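Phosphatidylinositol transfer protein SFH5 (Saccharomyces cerevisiae, PDB 6W32) binds and transfers phosphatidylinositol, helps regulate PtdIns(4,5)P2 homeostasis at the plasma membrane, and binds heme b, with a possible role in responses to organic oxidants. Local coordinates at residues Asp127-Ala132 with Asp175-Thr180. Numbering follows the deposited sequence.
Sequences DANKKA and DNNYMT
N129 meets D175, N177 and T180 where the turn between strands 118-122 and 132-136 of the CRAL-TRIO sheet lies against the loop leading into strand 179-184. Two backbone hydrogen bonds join the segments: N129 N reaches D175 O at 2.8 Å, from well above the carbonyl plane, and T180 N gives a bond of 2.9 Å to A132 O, the parallel pairing of the two strands at their start. The hydroxyl T180 OG1 donates to N129 O at 2.7 Å, in the carbonyl plane and on a lone pair. N129 takes the third position of a type II turn from D127 to K130, with left-handed backbone angles. Its CG stands anti to its own carbonyl carbon (chi1 -52°), which sends the amide into the bend of 175-180; there OD1 takes a weak bond from N177 N at 3.3 Å and lies near the edge of the Y178 ring, the amide and ring planes 71° apart. K131 NZ forms the one salt bridge across the segments, meeting D175 OD2 from above the carboxylate plane. The extended K131 chain lays its CB and CD alongside N176 OD1, at 3.5 Å from CB. A128 CB touches D175 CB at 3.9 Å, M179 CG packs on A132 O, and K130 CG lies by T180 OG1. Farther out, N176 ND2 hydrogen-bonds to L168 O, K130 NZ to Y220 OH and Y178 OH to E214 OE1. The side chains of T180 and M179 come within about 6 Å of those of the heme-binding K219 and R158, respectively. Strand 118-122 flanks strand 132-136, strand 216-222 flanks strand 179-184, and M179 packs on helix 151-166.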
loop_
_atom_site.group_PDB
_atom_site.type_symbol
_atom_site.label_atom_id
_atom_site.label_comp_id
_atom_site.label_asym_id
_atom_site.label_seq_id
_atom_site.Cartn_x
_atom_site.Cartn_y
_atom_site.Cartn_z
ATOM N N ASP A 127 12.145 10.884 -7.999
ATOM C CA ASP A 127 13.238 10.170 -7.361
ATOM C C ASP A 127 12.845 8.713 -7.115
ATOM O O ASP A 127 11.661 8.362 -7.131
ATOM C CB ASP A 127 13.624 10.857 -6.051
ATOM C CG ASP A 127 14.233 12.268 -6.259
ATOM O OD1 ASP A 127 15.167 12.428 -7.078
ATOM O OD2 ASP A 127 13.759 13.208 -5.585
ATOM N N ALA A 128 13.845 7.852 -6.899
ATOM C CA ALA A 128 13.561 6.425 -6.788
ATOM C C ALA A 128 12.571 6.175 -5.670
ATOM O O ALA A 128 12.743 6.673 -4.555
ATOM C CB ALA A 128 14.817 5.618 -6.515
ATOM N N ASN A 129 11.526 5.415 -5.978
ATOM C CA ASN A 129 10.545 4.979 -4.999
ATOM C C ASN A 129 9.852 6.152 -4.361
ATOM O O ASN A 129 9.317 6.047 -3.246
ATOM C CB ASN A 129 11.183 4.073 -3.952
ATOM C CG ASN A 129 11.957 2.940 -4.589
ATOM O OD1 ASN A 129 11.419 2.204 -5.435
ATOM N ND2 ASN A 129 13.239 2.812 -4.225
ATOM N N LYS A 130 9.856 7.276 -5.065
ATOM C CA LYS A 130 8.963 8.378 -4.737
ATOM C C LYS A 130 8.228 8.872 -5.978
ATOM O O LYS A 130 7.793 10.023 -6.011
ATOM C CB LYS A 130 9.723 9.521 -4.061
ATOM C CG LYS A 130 10.512 9.124 -2.823
ATOM C CD LYS A 130 10.714 10.323 -1.972
ATOM C CE LYS A 130 12.024 10.232 -1.204
ATOM N NZ LYS A 130 12.309 11.494 -0.482
ATOM N N LYS A 131 8.094 8.018 -6.992
ATOM C CA LYS A 131 7.300 8.288 -8.180
ATOM C C LYS A 131 5.817 7.958 -7.998
ATOM O O LYS A 131 4.955 8.684 -8.494
ATOM C CB LYS A 131 7.853 7.493 -9.359
ATOM C CG LYS A 131 9.341 7.656 -9.594
ATOM C CD LYS A 131 9.831 6.523 -10.495
ATOM C CE LYS A 131 11.154 6.866 -11.135
ATOM N NZ LYS A 131 11.507 5.867 -12.156
ATOM N N ALA A 132 5.480 6.879 -7.311
ATOM C CA ALA A 132 4.088 6.590 -6.976
ATOM C C ALA A 132 3.824 7.046 -5.550
ATOM O O ALA A 132 4.475 6.569 -4.618
ATOM C CB ALA A 132 3.785 5.101 -7.123
ATOM N N ASP A 175 13.929 1.488 -9.165
ATOM C CA ASP A 175 13.507 2.839 -8.821
ATOM C C ASP A 175 11.988 2.998 -8.706
ATOM O O ASP A 175 11.513 4.126 -8.517
ATOM C CB ASP A 175 14.060 3.847 -9.850
ATOM C CG ASP A 175 13.487 3.652 -11.266
ATOM O OD1 ASP A 175 12.867 2.601 -11.526
ATOM O OD2 ASP A 175 13.654 4.557 -12.127
ATOM N N ASN A 176 11.202 1.927 -8.891
ATOM C CA ASN A 176 9.752 2.058 -8.775
ATOM C C ASN A 176 9.087 0.794 -8.233
ATOM O O ASN A 176 7.987 0.437 -8.666
ATOM C CB ASN A 176 9.110 2.446 -10.104
ATOM C CG ASN A 176 7.765 3.091 -9.910
ATOM O OD1 ASN A 176 7.612 3.981 -9.050
ATOM N ND2 ASN A 176 6.761 2.610 -10.654
ATOM N N ASN A 177 9.742 0.081 -7.319
ATOM C CA ASN A 177 9.128 -1.080 -6.681
ATOM C C ASN A 177 8.740 -0.812 -5.231
ATOM O O ASN A 177 8.629 -1.753 -4.442
ATOM C CB ASN A 177 10.047 -2.303 -6.763
ATOM C CG ASN A 177 11.455 -2.000 -6.302
ATOM O OD1 ASN A 177 11.777 -0.850 -6.028
ATOM N ND2 ASN A 177 12.314 -3.012 -6.253
ATOM N N TYR A 178 8.557 0.447 -4.853
ATOM C CA TYR A 178 8.004 0.796 -3.557
ATOM C C TYR A 178 7.168 2.046 -3.751
ATOM O O TYR A 178 7.251 2.712 -4.784
ATOM C CB TYR A 178 9.072 1.085 -2.498
ATOM C CG TYR A 178 9.879 -0.087 -1.978
ATOM C CD1 TYR A 178 10.873 -0.657 -2.735
ATOM C CD2 TYR A 178 9.690 -0.563 -0.688
ATOM C CE1 TYR A 178 11.629 -1.695 -2.235
ATOM C CE2 TYR A 178 10.437 -1.603 -0.188
ATOM C CZ TYR A 178 11.399 -2.164 -0.963
ATOM O OH TYR A 178 12.157 -3.213 -0.488
ATOM N N MET A 179 6.402 2.394 -2.724
ATOM C CA MET A 179 5.436 3.482 -2.772
ATOM C C MET A 179 5.814 4.545 -1.745
ATOM O O MET A 179 6.577 4.292 -0.810
ATOM C CB MET A 179 4.038 2.944 -2.475
ATOM C CG MET A 179 2.839 3.854 -2.730
ATOM S SD MET A 179 1.339 2.828 -2.577
ATOM C CE MET A 179 1.843 2.010 -1.074
ATOM N N THR A 180 5.279 5.743 -1.918
ATOM C CA THR A 180 5.404 6.778 -0.910
ATOM C C THR A 180 4.005 7.273 -0.575
ATOM O O THR A 180 3.085 7.151 -1.392
ATOM C CB THR A 180 6.338 7.886 -1.397
ATOM O OG1 THR A 180 7.659 7.332 -1.535
ATOM C CG2 THR A 180 6.375 9.068 -0.437
#